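Local coordinates for Lmaj004144AAA protein (Leishmania major, PDB 1Y63) that probably catalyses reversible phosphate transfer between nucleoside triphosphates and monophosphates, probably hydrolyses ATP, and is thought to act in maturation of the small ribosomal subunit, at residues E94-P97 with E98-H102; I139-E142 with E143-A147; E157-T160 with L161-A165. All blocks are in the same frame, centred on the assembly; numbering follows the deposited sequence. Where two conformers were deposited one is given.

How the interactions relate
Three short-range contacts follow one another along the chain, and none encloses or crosses another. Interaction 1 closes a turn in the connection from strand 85-89 to strand 103-108. Interaction 2 lies on helix 139-147, in the later connection from strand 103-108 to the edge strand 153-157. Interaction 3 then caps helix 161-178, where the chain leaves that edge strand beside ADP. The first two are tied together: Glu-94 N is probably hydrogen-bonded to Glu-143 OE2, 2.8 Å away, and Glu-98 and Ala-147 belong to one manganese site. Interaction 3 stands apart, its nearest atoms about 17 Å from those of interaction 1 and about 8 Å from those of interaction 2.

Interaction 1: residues E94-P97 with E98-H102; sequences ELFP and ERWFH. With NA (sodium ion), chain O; MN (manganese (II) ion), chain F.
An aromatic cluster of Phe-96, Trp-100 and Phe-101, with Pro-97 wedged against the indole, packs against this turn. Pro-97 illustrates how one proline can serve a turn twice, through its ring and through its carbonyl. Its CG sits over the face of the indole, 3.5 Å from the centroid of the Trp-100 five-membered ring and only 8° off the ring normal, a well-centred CH-pi contact. The carbonyl of the same proline takes the N-H of Trp-100, with Pro-97 O and Trp-100 N 3.1 Å apart; the donor stands well above the carbonyl plane, and the bond closes an i-to-i+3 turn. Trp-100 CG lies anti to the carbonyl carbon (chi1 -74°), which swings the indole back across the proline. Its far rim reaches Phe-96, where Trp-100 CZ3 comes within 3.6 Å of Phe-96 CD1. On another part of the phenylalanine, Phe-101 presents an edge to the Phe-96 face in an offset edge-to-face pair, with Phe-101 CE2 3.8 Å from Phe-96 CD2. Met-76 and Met-80 of helix 66-80 and Leu-14 of strand 12-16 extend this apolar packing, while Trp-100 NE1 is held by Glu-77. The acidic residues bind metals instead: Glu-94 OE2 binds sodium at 2.4 Å, and Glu-98 OE2 binds manganese at 2.3 Å, in a site that also includes Ala-147. Pro-97 to Trp-100 is a beta turn, overlapped by the next, which Phe-101 N closes on Glu-98 O; with its aromatic cluster it lies between two parallel strands of a P-loop NTPase-type alpha/beta fold.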
ATOM      1  N   GLU A  94       7.867   4.849  -3.277  1.00 19.95           N
ATOM      2  CA  GLU A  94       9.266   5.198  -3.491  1.00 21.61           C
ATOM      3  C   GLU A  94       9.891   5.811  -2.246  1.00 20.11           C
ATOM      4  O   GLU A  94      11.087   5.641  -1.987  1.00 22.34           O
ATOM      5  CB  GLU A  94       9.390   6.153  -4.682  1.00 24.34           C
ATOM      6  CG  GLU A  94      10.704   6.895  -4.796  1.00 35.76           C
ATOM      7  CD  GLU A  94      10.760   7.726  -6.044  1.00 40.93           C
ATOM      8  OE1 GLU A  94       9.891   8.605  -6.235  1.00 45.32           O
ATOM      9  OE2 GLU A  94      11.689   7.490  -6.839  1.00 46.01           O
ATOM     10  N   LEU A  95       9.073   6.503  -1.464  1.00 19.70           N
ATOM     11  CA  LEU A  95       9.572   7.210  -0.301  1.00 21.44           C
ATOM     12  C   LEU A  95      10.116   6.327   0.802  1.00 22.12           C
ATOM     13  O   LEU A  95      10.967   6.769   1.569  1.00 23.03           O
ATOM     14  CB  LEU A  95       8.511   8.126   0.255  1.00 21.17           C
ATOM     15  CG  LEU A  95       7.346   7.513   1.036  1.00 22.36           C
ATOM     16  CD1 LEU A  95       6.607   8.589   1.800  1.00 27.85           C
ATOM     17  CD2 LEU A  95       6.394   6.794   0.135  1.00 24.60           C
ATOM     18  N   PHE A  96       9.661   5.090   0.886  1.00 17.95           N
ATOM     19  CA  PHE A  96      10.039   4.249   2.018  1.00 18.44           C
ATOM     20  C   PHE A  96      11.367   3.548   1.752  1.00 17.88           C
ATOM     21  O   PHE A  96      11.673   3.198   0.601  1.00 19.98           O
ATOM     22  CB  PHE A  96       9.003   3.163   2.274  1.00 18.99           C
ATOM     23  CG  PHE A  96       7.583   3.654   2.461  1.00 17.62           C
ATOM     24  CD1 PHE A  96       7.266   4.595   3.419  1.00 18.47           C
ATOM     25  CD2 PHE A  96       6.555   3.144   1.687  1.00 17.88           C
ATOM     26  CE1 PHE A  96       5.961   5.013   3.606  1.00 18.02           C
ATOM     27  CE2 PHE A  96       5.244   3.581   1.867  1.00 19.93           C
ATOM     28  CZ  PHE A  96       4.961   4.499   2.845  1.00 18.94           C
ATOM     29  N   PRO A  97      12.145   3.309   2.818  1.00 18.45           N
ATOM     30  CA  PRO A  97      13.393   2.572   2.670  1.00 18.48           C
ATOM     31  C   PRO A  97      13.139   1.105   2.380  1.00 19.72           C
ATOM     32  O   PRO A  97      12.299   0.474   3.014  1.00 19.79           O
ATOM     33  CB  PRO A  97      14.081   2.750   4.014  1.00 19.79           C
ATOM     34  CG  PRO A  97      13.069   3.085   4.946  1.00 20.33           C
ATOM     35  CD  PRO A  97      11.922   3.721   4.207  1.00 20.03           C
ATOM     36  N   GLU A  98      13.913   0.544   1.457  1.00 17.88           N
ATOM     37  CA  GLU A  98      13.855  -0.868   1.150  1.00 16.58           C
ATOM     38  C   GLU A  98      14.134  -1.733   2.367  1.00 19.16           C
ATOM     39  O   GLU A  98      13.622  -2.833   2.456  1.00 20.52           O
ATOM     40  CB  GLU A  98      14.810  -1.223   0.018  1.00 17.37           C
ATOM     41  CG  GLU A  98      14.427  -0.708  -1.323  1.00 19.56           C
ATOM     42  CD  GLU A  98      15.382  -1.206  -2.398  1.00 19.72           C
ATOM     43  OE1 GLU A  98      15.447  -2.434  -2.597  1.00 20.88           O
ATOM     44  OE2 GLU A  98      16.084  -0.367  -3.014  1.00 18.13           O
ATOM     45  N   ARG A  99      14.908  -1.227   3.318  1.00 16.89           N
ATOM     46  CA  ARG A  99      15.187  -1.919   4.562  1.00 16.54           C
ATOM     47  C   ARG A  99      13.924  -2.426   5.283  1.00 18.22           C
ATOM     48  O   ARG A  99      13.967  -3.468   5.971  1.00 19.15           O
ATOM     49  CB  ARG A  99      15.955  -0.951   5.482  1.00 18.04           C
ATOM     50  CG  ARG A  99      16.213  -1.443   6.886  1.00 21.09           C
ATOM     51  CD  ARG A  99      17.192  -0.564   7.605  1.00 22.58           C
ATOM     52  NE  ARG A  99      16.788   0.831   7.574  1.00 19.89           N
ATOM     53  CZ  ARG A  99      15.939   1.392   8.429  1.00 20.29           C
ATOM     54  NH1 ARG A  99      15.399   0.682   9.416  1.00 19.99           N
ATOM     55  NH2 ARG A  99      15.605   2.661   8.284  1.00 20.34           N
ATOM     56  N   TRP A 100      12.839  -1.668   5.178  1.00 18.32           N
ATOM     57  CA  TRP A 100      11.619  -1.980   5.947  1.00 18.76           C
ATOM     58  C   TRP A 100      10.877  -3.190   5.442  1.00 19.14           C
ATOM     59  O   TRP A 100      10.272  -3.903   6.240  1.00 22.20           O
ATOM     60  CB  TRP A 100      10.656  -0.814   5.907  1.00 18.32           C
ATOM     61  CG  TRP A 100      11.012   0.382   6.744  1.00 17.39           C
ATOM     62  CD1 TRP A 100      12.050   0.523   7.611  1.00 20.05           C
ATOM     63  CD2 TRP A 100      10.288   1.609   6.778  1.00 17.82           C
ATOM     64  NE1 TRP A 100      12.013   1.765   8.195  1.00 22.92           N
ATOM     65  CE2 TRP A 100      10.934   2.448   7.704  1.00 20.49           C
ATOM     66  CE3 TRP A 100       9.128   2.067   6.135  1.00 21.55           C
ATOM     67  CZ2 TRP A 100      10.482   3.722   7.978  1.00 21.09           C
ATOM     68  CZ3 TRP A 100       8.677   3.328   6.421  1.00 21.88           C
ATOM     69  CH2 TRP A 100       9.345   4.140   7.312  1.00 20.86           C
ATOM     70  N   PHE A 101      10.890  -3.434   4.126  1.00 18.98           N
ATOM     71  CA  PHE A 101       9.893  -4.329   3.522  1.00 19.79           C
ATOM     72  C   PHE A 101      10.431  -5.650   2.994  1.00 20.26           C
ATOM     73  O   PHE A 101      11.481  -5.700   2.332  1.00 21.11           O
ATOM     74  CB  PHE A 101       9.101  -3.606   2.418  1.00 17.72           C
ATOM     75  CG  PHE A 101       8.207  -2.518   2.957  1.00 18.25           C
ATOM     76  CD1 PHE A 101       7.164  -2.850   3.805  1.00 18.47           C
ATOM     77  CD2 PHE A 101       8.433  -1.197   2.680  1.00 19.94           C
ATOM     78  CE1 PHE A 101       6.356  -1.904   4.338  1.00 18.80           C
ATOM     79  CE2 PHE A 101       7.608  -0.220   3.218  1.00 20.00           C
ATOM     80  CZ  PHE A 101       6.554  -0.584   4.025  1.00 19.06           C
ATOM     81  N   HIS A 102       9.671  -6.710   3.271  1.00 17.84           N
ATOM     82  CA  HIS A 102       9.980  -8.049   2.770  1.00 16.96           C
ATOM     83  C   HIS A 102       9.141  -8.468   1.591  1.00 18.20           C
ATOM     84  O   HIS A 102       9.461  -9.458   0.960  1.00 19.41           O
ATOM     85  CB  HIS A 102       9.841  -9.060   3.891  1.00 20.62           C
ATOM     86  CG  HIS A 102      10.589  -8.657   5.101  1.00 22.44           C
ATOM     87  ND1 HIS A 102       9.986  -8.045   6.177  1.00 21.71           N
ATOM     88  CD2 HIS A 102      11.918  -8.662   5.358  1.00 24.88           C
ATOM     89  CE1 HIS A 102      10.908  -7.745   7.074  1.00 24.54           C
ATOM     90  NE2 HIS A 102      12.092  -8.101   6.598  1.00 28.79           N
TER
HETATM   91 NA    NA O 501      11.815   7.421  -9.245  0.50 28.53          NA
HETATM   92 MN    MN F 353      15.492   1.470  -4.274  0.50 12.34          MN
HETATM   93  O   HOH W   1      15.147   2.238  -3.304  0.25 11.50           O
HETATM   94  O   HOH W   2      10.225   6.262  -9.485  1.00 37.84           O
HETATM   95  O   HOH W   3      11.447   5.856 -11.513  1.00 56.38           O

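Interaction 2: residues I139-E142 with E143-A147; sequences ICEE and EARDA. With NA (sodium ion), chain P.
An intrahelical salt bridge between Glu-141 and Arg-145, one turn apart, marks the flank of helix 139-147 that turns to the edge strand 153-157. Both side chains run alongside each other in the same direction. Glu-141 OE2 meets Arg-145 NE at 3.0 Å through a nearly straight bond (164° at the hydrogen), offering its anti lone pair, while the oxygen lies near the guanidinium plane at its edge. The planes are turned 69° against each other, and NE to OE2 is the one bond of the pair, not a bidentate bridge. Glu-141 starts with CG anti to the backbone N (chi1 -172°) and stays extended, which carries its carboxylate alongside the arginine. The other oxygen, OE1, accepts from His-108 NE2, so the carboxylate is held at both oxygens and its rotation is probably restricted.

The helix belongs to the connection that carries the chain from strand 103-108 to the neighbouring parallel strand 153-157, a beta-alpha-beta crossover whose connection holds three helices, of which 139-147 is the last. Ala-144 packs on Val-106, and the side chain of Arg-145 on Val-153 and Val-155. Regular i-to-i+4 bonds give the frame, such as Ala-144 N to Cys-140 O at 3.0 Å and Arg-145 N to Glu-141 O at 2.9 Å.

On the outer flank, Asp-146 N donates to Glu-142 O at 3.0 Å. A water also donates to Glu-142 O, at 2.9 Å, and more weakly to Asp-146 OD1, bridging backbone and side chain. That same OD1 binds a sodium ion at 2.9 Å. Farther round, the extended Glu-143 sends its carboxylate to the loop after strand 85-89, where OE2 accepts from the backbone amides of Ser-93 and Glu-94.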
ATOM      1  N   ILE A 139       1.205   4.101 -12.975  1.00 22.95           N
ATOM      2  CA  ILE A 139       2.113   4.959 -12.187  1.00 21.82           C
ATOM      3  C   ILE A 139       2.616   4.235 -10.942  1.00 22.50           C
ATOM      4  O   ILE A 139       3.839   4.178 -10.676  1.00 22.32           O
ATOM      5  CB  ILE A 139       1.428   6.293 -11.817  1.00 25.59           C
ATOM      6  CG1 ILE A 139       1.087   7.076 -13.095  1.00 26.89           C
ATOM      7  CG2 ILE A 139       2.287   7.087 -10.835  1.00 28.63           C
ATOM      8  CD1 ILE A 139       2.259   7.419 -13.978  1.00 29.92           C
ATOM      9  N   CYS A 140       1.694   3.655 -10.184  0.70 21.07           N
ATOM     10  CA  CYS A 140       2.043   3.027  -8.894  0.70 20.06           C
ATOM     11  C   CYS A 140       2.914   1.781  -9.099  0.70 21.00           C
ATOM     12  O   CYS A 140       3.886   1.546  -8.358  0.70 22.62           O
ATOM     13  CB  CYS A 140       0.771   2.694  -8.103  0.70 22.59           C
ATOM     14  SG  CYS A 140      -0.187   4.154  -7.631  0.70 26.70           S
ATOM     15  N   GLU A 141       2.585   0.974 -10.106  1.00 20.83           N
ATOM     16  CA  GLU A 141       3.369  -0.212 -10.367  1.00 20.61           C
ATOM     17  C   GLU A 141       4.776   0.173 -10.784  1.00 21.84           C
ATOM     18  O   GLU A 141       5.764  -0.409 -10.309  1.00 21.75           O
ATOM     19  CB  GLU A 141       2.736  -1.099 -11.434  1.00 22.40           C
ATOM     20  CG  GLU A 141       3.476  -2.421 -11.540  1.00 25.43           C
ATOM     21  CD  GLU A 141       3.072  -3.276 -12.725  1.00 32.37           C
ATOM     22  OE1 GLU A 141       1.900  -3.255 -13.125  1.00 29.20           O
ATOM     23  OE2 GLU A 141       3.952  -3.984 -13.250  1.00 37.07           O
ATOM     24  N   GLU A 142       4.887   1.144 -11.696  1.00 20.12           N
ATOM     25  CA  GLU A 142       6.229   1.542 -12.157  1.00 20.76           C
ATOM     26  C   GLU A 142       7.068   2.086 -11.010  1.00 18.83           C
ATOM     27  O   GLU A 142       8.282   1.819 -10.937  1.00 21.19           O
ATOM     28  CB  GLU A 142       6.119   2.566 -13.296  1.00 21.89           C
ATOM     29  CG  GLU A 142       5.532   1.941 -14.570  0.50 19.80           C
ATOM     30  CD  GLU A 142       5.288   2.924 -15.707  0.50 30.05           C
ATOM     31  OE1 GLU A 142       5.310   4.154 -15.492  0.50 33.96           O
ATOM     32  OE2 GLU A 142       5.060   2.443 -16.833  0.50 29.84           O
ATOM     33  N   GLU A 143       6.441   2.857 -10.126  1.00 20.34           N
ATOM     34  CA  GLU A 143       7.143   3.394  -8.980  1.00 19.08           C
ATOM     35  C   GLU A 143       7.674   2.275  -8.097  1.00 18.89           C
ATOM     36  O   GLU A 143       8.829   2.306  -7.657  1.00 20.53           O
ATOM     37  CB  GLU A 143       6.222   4.293  -8.167  1.00 20.29           C
ATOM     38  CG  GLU A 143       6.846   4.969  -6.977  1.00 21.86           C
ATOM     39  CD  GLU A 143       5.967   5.994  -6.295  1.00 25.52           C
ATOM     40  OE1 GLU A 143       5.251   6.779  -6.980  1.00 29.10           O
ATOM     41  OE2 GLU A 143       5.990   6.044  -5.046  1.00 22.66           O
ATOM     42  N   ALA A 144       6.813   1.305  -7.781  1.00 19.34           N
ATOM     43  CA  ALA A 144       7.199   0.179  -6.899  1.00 17.63           C
ATOM     44  C   ALA A 144       8.303  -0.639  -7.531  1.00 19.26           C
ATOM     45  O   ALA A 144       9.265  -1.002  -6.864  1.00 20.31           O
ATOM     46  CB  ALA A 144       5.982  -0.724  -6.600  1.00 18.38           C
ATOM     47  N   ARG A 145       8.193  -0.916  -8.836  1.00 20.06           N
ATOM     48  CA  ARG A 145       9.221  -1.731  -9.493  1.00 23.37           C
ATOM     49  C   ARG A 145      10.530  -0.997  -9.592  1.00 23.33           C
ATOM     50  O   ARG A 145      11.581  -1.631  -9.642  1.00 27.48           O
ATOM     51  CB  ARG A 145       8.776  -2.163 -10.879  1.00 24.35           C
ATOM     52  CG  ARG A 145       7.665  -3.120 -10.858  1.00 30.17           C
ATOM     53  CD  ARG A 145       7.529  -3.752 -12.231  1.00 37.93           C
ATOM     54  NE  ARG A 145       6.594  -4.853 -12.209  1.00 40.11           N
ATOM     55  CZ  ARG A 145       6.833  -6.026 -11.635  1.00 41.69           C
ATOM     56  NH1 ARG A 145       7.995  -6.279 -11.029  1.00 45.41           N
ATOM     57  NH2 ARG A 145       5.897  -6.959 -11.682  1.00 44.54           N
ATOM     58  N   ASP A 146      10.497   0.336  -9.631  1.00 22.27           N
ATOM     59  CA  ASP A 146      11.738   1.114  -9.653  1.00 23.83           C
ATOM     60  C   ASP A 146      12.420   1.195  -8.293  1.00 26.95           C
ATOM     61  O   ASP A 146      13.638   1.375  -8.228  1.00 33.20           O
ATOM     62  CB  ASP A 146      11.502   2.529 -10.175  1.00 26.87           C
ATOM     63  CG  ASP A 146      11.401   2.588 -11.679  1.00 35.64           C
ATOM     64  OD1 ASP A 146      11.898   1.658 -12.352  1.00 38.18           O
ATOM     65  OD2 ASP A 146      10.819   3.568 -12.192  1.00 41.68           O
ATOM     66  N   ALA A 147      11.657   1.040  -7.228  1.00 20.56           N
ATOM     67  CA  ALA A 147      12.117   1.253  -5.862  1.00 22.18           C
ATOM     68  C   ALA A 147      12.476   0.038  -5.048  1.00 24.99           C
ATOM     69  O   ALA A 147      13.128   0.194  -4.016  1.00 32.17           O
ATOM     70  CB  ALA A 147      11.099   2.045  -5.113  1.00 22.95           C
TER
HETATM   71 NA    NA P 502      12.807   3.258 -14.542  1.00 45.98          NA
HETATM   72  O   HOH W   4       9.519   0.578 -13.211  1.00 30.59           O

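Interaction 3: residues E157-T160 with L161-A165; sequences ENDT and LEQMA. With ADP (adenosine-5'-diphosphate), chain Q.
With chi1 at 71°, Thr-160 sets OG1 between its own backbone N and carbonyl carbon, from where it accepts from Gln-163 N at 3.1 Å; Gln-163, its CG beside the backbone N (chi1 -75°) and its chain extended, runs back past the threonine. Its amide oxygen OE1 then takes two backbone donors, Asp-159 N at 2.7 Å, nearly along the C=O axis, and Thr-160 N at 3.3 Å. Gln-163 N to Thr-160 OG1 and Thr-160 N to Gln-163 OE1 form the capping box of helix 161-178; the Asp-159 bond adds to it. A water joins the other end of the amide, NE2, to Asp-159 OD2, which is also bonded to Ser-110. Thr-160 O plays a double part: it accepts from Met-164 N at 3.0 Å, in the first turn of the helix, and from the exocyclic N6 of ADP at 2.9 Å. Asn-158 is anchored by ND2 to the carbonyl of Thr-21. The cap holds Thr-160 by its N and OG1, and Met-164 N holds its O, so the first helical turn probably keeps in place a backbone acceptor that suits the amino group of adenine.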
ATOM      1  N   GLU A 157      -4.130  -8.526 -10.026  1.00 17.32           N
ATOM      2  CA  GLU A 157      -5.432  -7.989 -10.386  1.00 16.89           C
ATOM      3  C   GLU A 157      -6.323  -8.129  -9.170  1.00 20.67           C
ATOM      4  O   GLU A 157      -6.303  -9.171  -8.511  1.00 19.23           O
ATOM      5  CB  GLU A 157      -6.007  -8.767 -11.576  1.00 17.04           C
ATOM      6  CG  GLU A 157      -7.241  -8.093 -12.180  1.00 22.74           C
ATOM      7  CD  GLU A 157      -6.922  -6.732 -12.853  1.00 38.65           C
ATOM      8  OE1 GLU A 157      -5.733  -6.385 -13.049  1.00 39.63           O
ATOM      9  OE2 GLU A 157      -7.879  -6.010 -13.214  1.00 47.10           O
ATOM     10  N   ASN A 158      -7.086  -7.083  -8.872  1.00 17.64           N
ATOM     11  CA  ASN A 158      -7.896  -7.048  -7.657  1.00 18.15           C
ATOM     12  C   ASN A 158      -9.280  -6.480  -7.936  1.00 22.15           C
ATOM     13  O   ASN A 158      -9.656  -5.479  -7.352  1.00 22.18           O
ATOM     14  CB  ASN A 158      -7.192  -6.221  -6.570  1.00 19.31           C
ATOM     15  CG  ASN A 158      -7.697  -6.522  -5.183  1.00 18.84           C
ATOM     16  OD1 ASN A 158      -7.840  -7.704  -4.809  1.00 20.02           O
ATOM     17  ND2 ASN A 158      -7.979  -5.473  -4.388  1.00 17.84           N
ATOM     18  N   ASP A 159     -10.014  -7.132  -8.835  1.00 19.09           N
ATOM     19  CA  ASP A 159     -11.360  -6.688  -9.259  1.00 20.21           C
ATOM     20  C   ASP A 159     -12.467  -7.262  -8.370  1.00 21.29           C
ATOM     21  O   ASP A 159     -13.511  -6.607  -8.140  1.00 20.33           O
ATOM     22  CB  ASP A 159     -11.653  -7.116 -10.697  1.00 20.87           C
ATOM     23  CG  ASP A 159     -10.906  -6.309 -11.739  1.00 28.33           C
ATOM     24  OD1 ASP A 159     -10.395  -5.216 -11.443  1.00 24.42           O
ATOM     25  OD2 ASP A 159     -10.882  -6.750 -12.901  1.00 31.85           O
ATOM     26  N   THR A 160     -12.243  -8.492  -7.903  1.00 19.70           N
ATOM     27  CA  THR A 160     -13.243  -9.277  -7.154  1.00 21.45           C
ATOM     28  C   THR A 160     -12.761  -9.761  -5.780  1.00 21.65           C
ATOM     29  O   THR A 160     -11.572  -9.786  -5.494  1.00 21.30           O
ATOM     30  CB  THR A 160     -13.651 -10.536  -7.951  1.00 21.27           C
ATOM     31  OG1 THR A 160     -12.574 -11.480  -7.972  1.00 20.72           O
ATOM     32  CG2 THR A 160     -14.026 -10.163  -9.370  1.00 22.54           C
ATOM     33  N   LEU A 161     -13.705 -10.167  -4.941  1.00 21.87           N
ATOM     34  CA  LEU A 161     -13.393 -10.649  -3.608  1.00 20.59           C
ATOM     35  C   LEU A 161     -12.643 -11.977  -3.683  1.00 18.43           C
ATOM     36  O   LEU A 161     -11.727 -12.241  -2.888  1.00 20.89           O
ATOM     37  CB  LEU A 161     -14.685 -10.786  -2.790  1.00 22.85           C
ATOM     38  CG  LEU A 161     -14.504 -11.159  -1.322  1.00 29.82           C
ATOM     39  CD1 LEU A 161     -13.610 -10.169  -0.540  1.00 28.79           C
ATOM     40  CD2 LEU A 161     -15.839 -11.226  -0.677  1.00 31.14           C
ATOM     41  N   GLU A 162     -13.001 -12.798  -4.662  1.00 20.36           N
ATOM     42  CA  GLU A 162     -12.290 -14.044  -4.924  1.00 19.62           C
ATOM     43  C   GLU A 162     -10.830 -13.772  -5.227  1.00 18.82           C
ATOM     44  O   GLU A 162      -9.956 -14.489  -4.738  1.00 19.63           O
ATOM     45  CB  GLU A 162     -12.947 -14.822  -6.070  1.00 22.61           C
ATOM     46  CG  GLU A 162     -12.180 -16.022  -6.576  0.50 24.30           C
ATOM     47  CD  GLU A 162     -12.887 -16.690  -7.737  0.50 31.71           C
ATOM     48  OE1 GLU A 162     -14.055 -17.078  -7.558  0.50 27.33           O
ATOM     49  OE2 GLU A 162     -12.275 -16.819  -8.819  0.50 35.69           O
ATOM     50  N   GLN A 163     -10.569 -12.756  -6.050  1.00 18.67           N
ATOM     51  CA  GLN A 163      -9.199 -12.360  -6.320  1.00 17.15           C
ATOM     52  C   GLN A 163      -8.484 -11.901  -5.070  1.00 17.86           C
ATOM     53  O   GLN A 163      -7.365 -12.317  -4.815  1.00 18.30           O
ATOM     54  CB  GLN A 163      -9.137 -11.311  -7.401  1.00 16.21           C
ATOM     55  CG  GLN A 163      -9.391 -11.923  -8.757  1.00 20.24           C
ATOM     56  CD  GLN A 163      -9.422 -10.897  -9.851  1.00 25.62           C
ATOM     57  OE1 GLN A 163      -9.761  -9.736  -9.612  1.00 22.32           O
ATOM     58  NE2 GLN A 163      -9.033 -11.314 -11.064  1.00 27.52           N
ATOM     59  N   MET A 164      -9.134 -11.055  -4.270  1.00 17.59           N
ATOM     60  CA  MET A 164      -8.529 -10.598  -3.032  1.00 17.86           C
ATOM     61  C   MET A 164      -8.137 -11.751  -2.136  1.00 15.98           C
ATOM     62  O   MET A 164      -7.044 -11.774  -1.605  1.00 18.08           O
ATOM     63  CB  MET A 164      -9.472  -9.636  -2.274  1.00 19.36           C
ATOM     64  CG  MET A 164      -8.773  -8.930  -1.107  0.55 21.04           C
ATOM     65  SD  MET A 164      -9.316  -7.223  -0.825  0.55 26.54           S
ATOM     66  CE  MET A 164     -10.998  -7.585  -0.343  0.55 24.05           C
ATOM     67  N   ALA A 165      -9.054 -12.705  -1.958  1.00 18.39           N
ATOM     68  CA  ALA A 165      -8.797 -13.826  -1.070  1.00 18.34           C
ATOM     69  C   ALA A 165      -7.645 -14.684  -1.570  1.00 16.93           C
ATOM     70  O   ALA A 165      -6.818 -15.144  -0.788  1.00 18.83           O
ATOM     71  CB  ALA A 165     -10.055 -14.650  -0.883  1.00 19.07           C
TER
HETATM   72  PB  ADP Q 301      -8.013   1.876  -1.525  1.00 13.55           P
HETATM   73  O1B ADP Q 301      -8.361   3.287  -1.957  1.00 13.55           O
HETATM   74  O2B ADP Q 301      -6.998   1.270  -2.471  1.00 12.35           O
HETATM   75  O3B ADP Q 301      -7.642   1.746  -0.050  1.00 12.14           O
HETATM   76  PA  ADP Q 301     -10.370   0.392  -0.701  1.00 13.99           P
HETATM   77  O1A ADP Q 301      -9.809  -0.791   0.060  1.00 13.62           O
HETATM   78  O2A ADP Q 301     -10.868   1.562   0.145  1.00 14.81           O
HETATM   79  O3A ADP Q 301      -9.332   0.936  -1.775  1.00 11.85           O
HETATM   80  O5' ADP Q 301     -11.553  -0.099  -1.667  0.50 13.90           O
HETATM   81  C5' ADP Q 301     -12.652   0.767  -1.908  0.50 13.24           C
HETATM   82  C4' ADP Q 301     -13.858  -0.130  -2.053  0.50 10.71           C
HETATM   83  O4' ADP Q 301     -13.645  -1.045  -3.124  0.50 15.75           O
HETATM   84  C3' ADP Q 301     -14.126  -1.008  -0.843  0.50 12.86           C
HETATM   85  O3' ADP Q 301     -14.830  -0.338   0.199  0.50 14.69           O
HETATM   86  C2' ADP Q 301     -14.923  -2.124  -1.459  0.50 16.61           C
HETATM   87  O2' ADP Q 301     -16.251  -1.694  -1.735  0.50 18.42           O
HETATM   88  C1' ADP Q 301     -14.264  -2.288  -2.803  0.50 15.72           C
HETATM   89  N9  ADP Q 301     -13.223  -3.323  -2.927  1.00 16.44           N
HETATM   90  C8  ADP Q 301     -11.898  -3.285  -2.566  1.00 17.22           C
HETATM   91  N7  ADP Q 301     -11.265  -4.423  -2.925  1.00 16.98           N
HETATM   92  C5  ADP Q 301     -12.208  -5.206  -3.556  1.00 14.15           C
HETATM   93  C6  ADP Q 301     -12.180  -6.521  -4.175  1.00 20.07           C
HETATM   94  N6  ADP Q 301     -11.035  -7.229  -4.225  1.00 18.05           N
HETATM   95  N1  ADP Q 301     -13.341  -6.963  -4.703  1.00 16.09           N
HETATM   96  C2  ADP Q 301     -14.475  -6.215  -4.652  1.00 18.29           C
HETATM   97  N3  ADP Q 301     -14.603  -4.992  -4.106  1.00 16.17           N
HETATM   98  C4  ADP Q 301     -13.479  -4.466  -3.545  1.00 15.76           C
HETATM   99  O   HOH W   5     -10.498  -9.503 -13.346  1.00 36.32           O